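Local coordinates for arginyl-tRNA synthetase (Campylobacter jejuni, PDB 3FNR), which catalyses the ATP-dependent joining of L-arginine to tRNA(Arg), giving L-arginyl-tRNA(Arg), AMP and diphosphate, as a monomeric class I aminoacyl-tRNA synthetase, at residues A[336-339]-A[340-344]; A[343-346]-A[347-351]. The protein carries 1 engineered substitution. One frame throughout, in Å; residues are numbered along the deposited sequence.

In the fold
Contacts 1 and 2 are successive turns of one helix, 336-353, and share Ala343 and His344; their centres lie 11 Å apart. Both are built on i to i+4 backbone bonds, and both set their apolar side against helices 398-416 and 425-445. Contact 1, the first turns, is partly buried, and its start also touches helix 305-311; aromatic side chains dominate it, with a tyrosine pair on one flank. Contact 2, about 30 Å from the centre of the chain against 22 Å for contact 1, is more buried, yet its longer polar side chains find their partners outside the turn, in helix 398-416 and the C-terminal tail.

Contact 1 (A[336-339]-A[340-344]); sequences PVYY and INYAH
Tyr338 and Tyr342, one helical turn apart, run alongside each other in a common direction, a four-residue spacing that brings two aromatic rings together on one flank of a helix. These are the opening turns of helix 336-353, packed against helices 305-311, 398-416 and 425-445 within the range of the class I catalytic domain family. The ring planes are tilted by only 23°, but the rings, with centroids 5.4 Å apart, are displaced so far that little of one covers the other. Contact comes instead from the Tyr338 OH, which stands over the centre of one face of the Tyr342 ring, 4.1 Å from Tyr342 CG, and from Tyr342 CB, which comes to the rim of one Tyr338 face, 4.1 Å from CE1. Both side chains hold CG anti to the backbone nitrogen (chi1 168° and -169°), which gives the two rings their shared heading.

The apolar contact is that of Ile340 CD1 with Pro336 CB, at 4.4 Å. Ile340 turns CG1 back beside its own backbone nitrogen and so lays CD1 along the preceding turn, 3.3 Å from Pro336 O. The same side chain also packs on Tyr310 and on helices 398-416 and 425-445.

Among the polar groups, Asn341 ND2 lies 4.1 Å from Val337 CG1, while Asn341 OD1 accepts a hydrogen bond from Lys451 N. Four alpha-helical backbone bonds run beneath, from Ile340 N to Pro336 O at one end to Ala343 N to Tyr339 O, 3.2 Å, at the other. Tyr339 O also takes a hydrogen bond from His411 NE2, so two donors grip this one carbonyl, and the His411 ring meets those of both Tyr339 and Tyr342. The chemistry thus divides: a hydroxyl over a ring face and a methylene at a ring rim, aliphatic packing, and polar links to helix 398-416 and the C-terminal tail.

Contact 2 (A[343-346]-A[347-351]); sequences AHAR and IHQVF
Ala343 and Ile347 lie one turn apart in the middle of helix 336-353, a regular alpha helix, in the region matching the DALR anticodon-binding domain. Ile347 N donates to Ala343 O, and the isoleucine leans over the same carbonyl: with CG1 anti to its own carbonyl carbon, its CD1 reaches 3.4 Å from Ala343 O. Ala343 and Ile347 both also pack on helices 398-416 and 425-445.

His344 repeats the bond one residue on, His348 N to His344 O at 3.1 Å. The two imidazoles keep their distance, ND1 to ND1 6.3 Å, and that of His344 is held elsewhere, with ND1 bonded to Lys451 O in the C-terminal tail; both histidines touch Asn452.

Ala345 O receives Gln349 N at 3.0 Å. The glutamine chain folds back at chi2 (53°) over the same turn, and its amide NE2 donates to Asn452 O; that nitrogen also stands 2.8 Å from Ala345 O, at an angle too poor for a hydrogen bond, and 4.1 Å from Ala345 CB.

Arg346 bends at chi2 and chi3 and carries its guanidinium away to helix 398-416, where NH2 bonds to both Asn415 OD1 and His411 ND1. The Val350 side chain touches Phe432 and Tyr414 and lies about 4 Å from a sulfate ion, probably from the crystallisation solution. The carbonyl of Arg346 stays with the helix, its O accepting Val350 N at 3.1 Å.

Contact 1 (A[336-339]-A[340-344])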
loop_
_atom_site.group_PDB
_atom_site.type_symbol
_atom_site.label_atom_id
_atom_site.label_comp_id
_atom_site.label_asym_id
_atom_site.label_seq_id
_atom_site.Cartn_x
_atom_site.Cartn_y
_atom_site.Cartn_z
ATOM N N PRO A 336 14.590 1.634 -13.679
ATOM C CA PRO A 336 15.278 1.277 -12.449
ATOM C C PRO A 336 15.011 -0.154 -12.003
ATOM O O PRO A 336 15.917 -0.785 -11.486
ATOM C CB PRO A 336 14.741 2.288 -11.438
ATOM C CG PRO A 336 14.162 3.401 -12.268
ATOM C CD PRO A 336 13.585 2.680 -13.436
ATOM N N VAL A 337 13.814 -0.677 -12.241
ATOM C CA VAL A 337 13.521 -2.074 -11.892
ATOM C C VAL A 337 14.420 -3.049 -12.658
ATOM O O VAL A 337 14.967 -3.988 -12.062
ATOM C CB VAL A 337 12.037 -2.457 -12.130
ATOM C CG1 VAL A 337 11.684 -3.757 -11.386
ATOM C CG2 VAL A 337 11.111 -1.319 -11.722
ATOM N N TYR A 338 14.569 -2.818 -13.967
ATOM C CA TYR A 338 15.458 -3.622 -14.808
ATOM C C TYR A 338 16.868 -3.527 -14.273
ATOM O O TYR A 338 17.518 -4.537 -14.038
ATOM C CB TYR A 338 15.452 -3.145 -16.277
ATOM C CG TYR A 338 16.577 -3.755 -17.113
ATOM C CD1 TYR A 338 17.807 -3.095 -17.270
ATOM C CD2 TYR A 338 16.416 -4.994 -17.733
ATOM C CE1 TYR A 338 18.846 -3.663 -18.007
ATOM C CE2 TYR A 338 17.447 -5.571 -18.483
ATOM C CZ TYR A 338 18.656 -4.895 -18.616
ATOM O OH TYR A 338 19.681 -5.451 -19.352
ATOM N N TYR A 339 17.308 -2.289 -14.084
ATOM C CA TYR A 339 18.672 -1.950 -13.757
ATOM C C TYR A 339 19.096 -2.539 -12.412
ATOM O O TYR A 339 20.195 -3.099 -12.297
ATOM C CB TYR A 339 18.822 -0.429 -13.775
ATOM C CG TYR A 339 20.250 0.071 -13.879
ATOM C CD1 TYR A 339 20.772 0.924 -12.909
ATOM C CD2 TYR A 339 21.075 -0.302 -14.946
ATOM C CE1 TYR A 339 22.079 1.394 -12.989
ATOM C CE2 TYR A 339 22.388 0.166 -15.041
ATOM C CZ TYR A 339 22.879 1.016 -14.055
ATOM O OH TYR A 339 24.167 1.498 -14.116
ATOM N N ILE A 340 18.205 -2.454 -11.422
ATOM C CA ILE A 340 18.464 -3.011 -10.101
ATOM C C ILE A 340 18.480 -4.538 -10.175
ATOM O O ILE A 340 19.411 -5.165 -9.672
ATOM C CB ILE A 340 17.473 -2.488 -9.022
ATOM C CG1 ILE A 340 17.636 -0.973 -8.839
ATOM C CG2 ILE A 340 17.715 -3.186 -7.698
ATOM C CD1 ILE A 340 16.424 -0.264 -8.255
ATOM N N ASN A 341 17.478 -5.125 -10.833
ATOM C CA ASN A 341 17.443 -6.579 -11.066
ATOM C C ASN A 341 18.660 -7.075 -11.842
ATOM O O ASN A 341 19.181 -8.163 -11.565
ATOM C CB ASN A 341 16.164 -7.007 -11.815
ATOM C CG ASN A 341 15.048 -7.477 -10.885
ATOM O OD1 ASN A 341 15.295 -8.055 -9.826
ATOM N ND2 ASN A 341 13.804 -7.258 -11.304
ATOM N N TYR A 342 19.102 -6.278 -12.812
ATOM C CA TYR A 342 20.276 -6.607 -13.620
ATOM C C TYR A 342 21.536 -6.727 -12.758
ATOM O O TYR A 342 22.332 -7.634 -12.971
ATOM C CB TYR A 342 20.479 -5.600 -14.761
ATOM C CG TYR A 342 21.512 -6.042 -15.781
ATOM C CD1 TYR A 342 21.577 -7.372 -16.205
ATOM C CD2 TYR A 342 22.417 -5.130 -16.328
ATOM C CE1 TYR A 342 22.527 -7.785 -17.126
ATOM C CE2 TYR A 342 23.373 -5.535 -17.255
ATOM C CZ TYR A 342 23.416 -6.865 -17.649
ATOM O OH TYR A 342 24.350 -7.281 -18.569
ATOM N N ALA A 343 21.680 -5.842 -11.770
ATOM C CA ALA A 343 22.771 -5.917 -10.800
ATOM C C ALA A 343 22.766 -7.254 -10.069
ATOM O O ALA A 343 23.792 -7.936 -10.009
ATOM C CB ALA A 343 22.681 -4.766 -9.818
ATOM N N HIS A 344 21.595 -7.632 -9.559
ATOM C CA HIS A 344 21.400 -8.879 -8.835
ATOM C C HIS A 344 21.681 -10.111 -9.711
ATOM O O HIS A 344 22.355 -11.047 -9.272
ATOM C CB HIS A 344 19.972 -8.935 -8.269
ATOM C CG HIS A 344 19.742 -10.077 -7.332
ATOM N ND1 HIS A 344 19.252 -11.293 -7.751
ATOM C CD2 HIS A 344 19.964 -10.198 -6.002
ATOM C CE1 HIS A 344 19.170 -12.112 -6.717
ATOM N NE2 HIS A 344 19.594 -11.472 -5.643
#

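Contact 2 (A[343-346]-A[347-351])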
loop_
_atom_site.group_PDB
_atom_site.type_symbol
_atom_site.label_atom_id
_atom_site.label_comp_id
_atom_site.label_asym_id
_atom_site.label_seq_id
_atom_site.Cartn_x
_atom_site.Cartn_y
_atom_site.Cartn_z
ATOM N N ALA A 343 21.680 -5.842 -11.770
ATOM C CA ALA A 343 22.771 -5.917 -10.800
ATOM C C ALA A 343 22.766 -7.254 -10.069
ATOM O O ALA A 343 23.792 -7.936 -10.009
ATOM C CB ALA A 343 22.681 -4.766 -9.818
ATOM N N HIS A 344 21.595 -7.632 -9.559
ATOM C CA HIS A 344 21.400 -8.879 -8.835
ATOM C C HIS A 344 21.681 -10.111 -9.711
ATOM O O HIS A 344 22.355 -11.047 -9.272
ATOM C CB HIS A 344 19.972 -8.935 -8.269
ATOM C CG HIS A 344 19.742 -10.077 -7.332
ATOM N ND1 HIS A 344 19.252 -11.293 -7.751
ATOM C CD2 HIS A 344 19.964 -10.198 -6.002
ATOM C CE1 HIS A 344 19.170 -12.112 -6.717
ATOM N NE2 HIS A 344 19.594 -11.472 -5.643
ATOM N N ALA A 345 21.165 -10.091 -10.943
ATOM C CA ALA A 345 21.364 -11.172 -11.916
ATOM C C ALA A 345 22.826 -11.298 -12.363
ATOM O O ALA A 345 23.330 -12.404 -12.550
ATOM C CB ALA A 345 20.463 -10.967 -13.122
ATOM N N ARG A 346 23.494 -10.158 -12.524
ATOM C CA ARG A 346 24.903 -10.115 -12.898
ATOM C C ARG A 346 25.779 -10.804 -11.849
ATOM O O ARG A 346 26.730 -11.514 -12.199
ATOM C CB ARG A 346 25.336 -8.665 -13.128
ATOM C CG ARG A 346 26.359 -8.500 -14.219
ATOM C CD ARG A 346 25.976 -7.480 -15.270
ATOM N NE ARG A 346 26.346 -6.106 -14.943
ATOM C CZ ARG A 346 27.527 -5.543 -15.202
ATOM N NH1 ARG A 346 28.503 -6.228 -15.785
ATOM N NH2 ARG A 346 27.733 -4.277 -14.866
ATOM N N ILE A 347 25.432 -10.620 -10.572
ATOM C CA ILE A 347 26.115 -11.277 -9.447
ATOM C C ILE A 347 25.878 -12.782 -9.471
ATOM O O ILE A 347 26.816 -13.566 -9.308
ATOM C CB ILE A 347 25.670 -10.693 -8.076
ATOM C CG1 ILE A 347 26.149 -9.251 -7.948
ATOM C CG2 ILE A 347 26.227 -11.522 -6.906
ATOM C CD1 ILE A 347 25.358 -8.381 -7.023
ATOM N N HIS A 348 24.625 -13.176 -9.686
ATOM C CA HIS A 348 24.253 -14.589 -9.768
ATOM C C HIS A 348 25.021 -15.315 -10.877
ATOM O O HIS A 348 25.471 -16.447 -10.689
ATOM C CB HIS A 348 22.743 -14.735 -9.975
ATOM C CG HIS A 348 22.265 -16.152 -9.939
ATOM N ND1 HIS A 348 22.019 -16.825 -8.760
ATOM C CD2 HIS A 348 21.995 -17.029 -10.936
ATOM C CE1 HIS A 348 21.612 -18.053 -9.033
ATOM N NE2 HIS A 348 21.590 -18.202 -10.346
ATOM N N GLN A 349 25.189 -14.639 -12.011
ATOM C CA GLN A 349 25.893 -15.192 -13.165
ATOM C C GLN A 349 27.404 -15.305 -12.985
ATOM O O GLN A 349 27.995 -16.297 -13.416
ATOM C CB GLN A 349 25.558 -14.402 -14.433
ATOM C CG GLN A 349 24.487 -15.060 -15.316
ATOM C CD GLN A 349 23.204 -15.414 -14.568
ATOM O OE1 GLN A 349 22.967 -16.578 -14.228
ATOM N NE2 GLN A 349 22.373 -14.409 -14.308
ATOM N N VAL A 350 28.025 -14.311 -12.348
ATOM C CA VAL A 350 29.466 -14.369 -12.091
ATOM C C VAL A 350 29.822 -15.510 -11.117
ATOM O O VAL A 350 30.878 -16.130 -11.244
ATOM C CB VAL A 350 30.084 -12.969 -11.708
ATOM C CG1 VAL A 350 29.712 -12.532 -10.301
ATOM C CG2 VAL A 350 31.594 -12.980 -11.861
ATOM N N PHE A 351 28.916 -15.818 -10.192
ATOM C CA PHE A 351 29.085 -16.960 -9.291
ATOM C C PHE A 351 28.997 -18.303 -10.026
ATOM O O PHE A 351 29.670 -19.271 -9.650
ATOM C CB PHE A 351 28.047 -16.923 -8.167
ATOM C CG PHE A 351 28.528 -16.250 -6.920
ATOM C CD1 PHE A 351 29.191 -16.975 -5.938
ATOM C CD2 PHE A 351 28.324 -14.891 -6.723
ATOM C CE1 PHE A 351 29.636 -16.361 -4.779
ATOM C CE2 PHE A 351 28.775 -14.263 -5.565
ATOM C CZ PHE A 351 29.423 -15.005 -4.589
#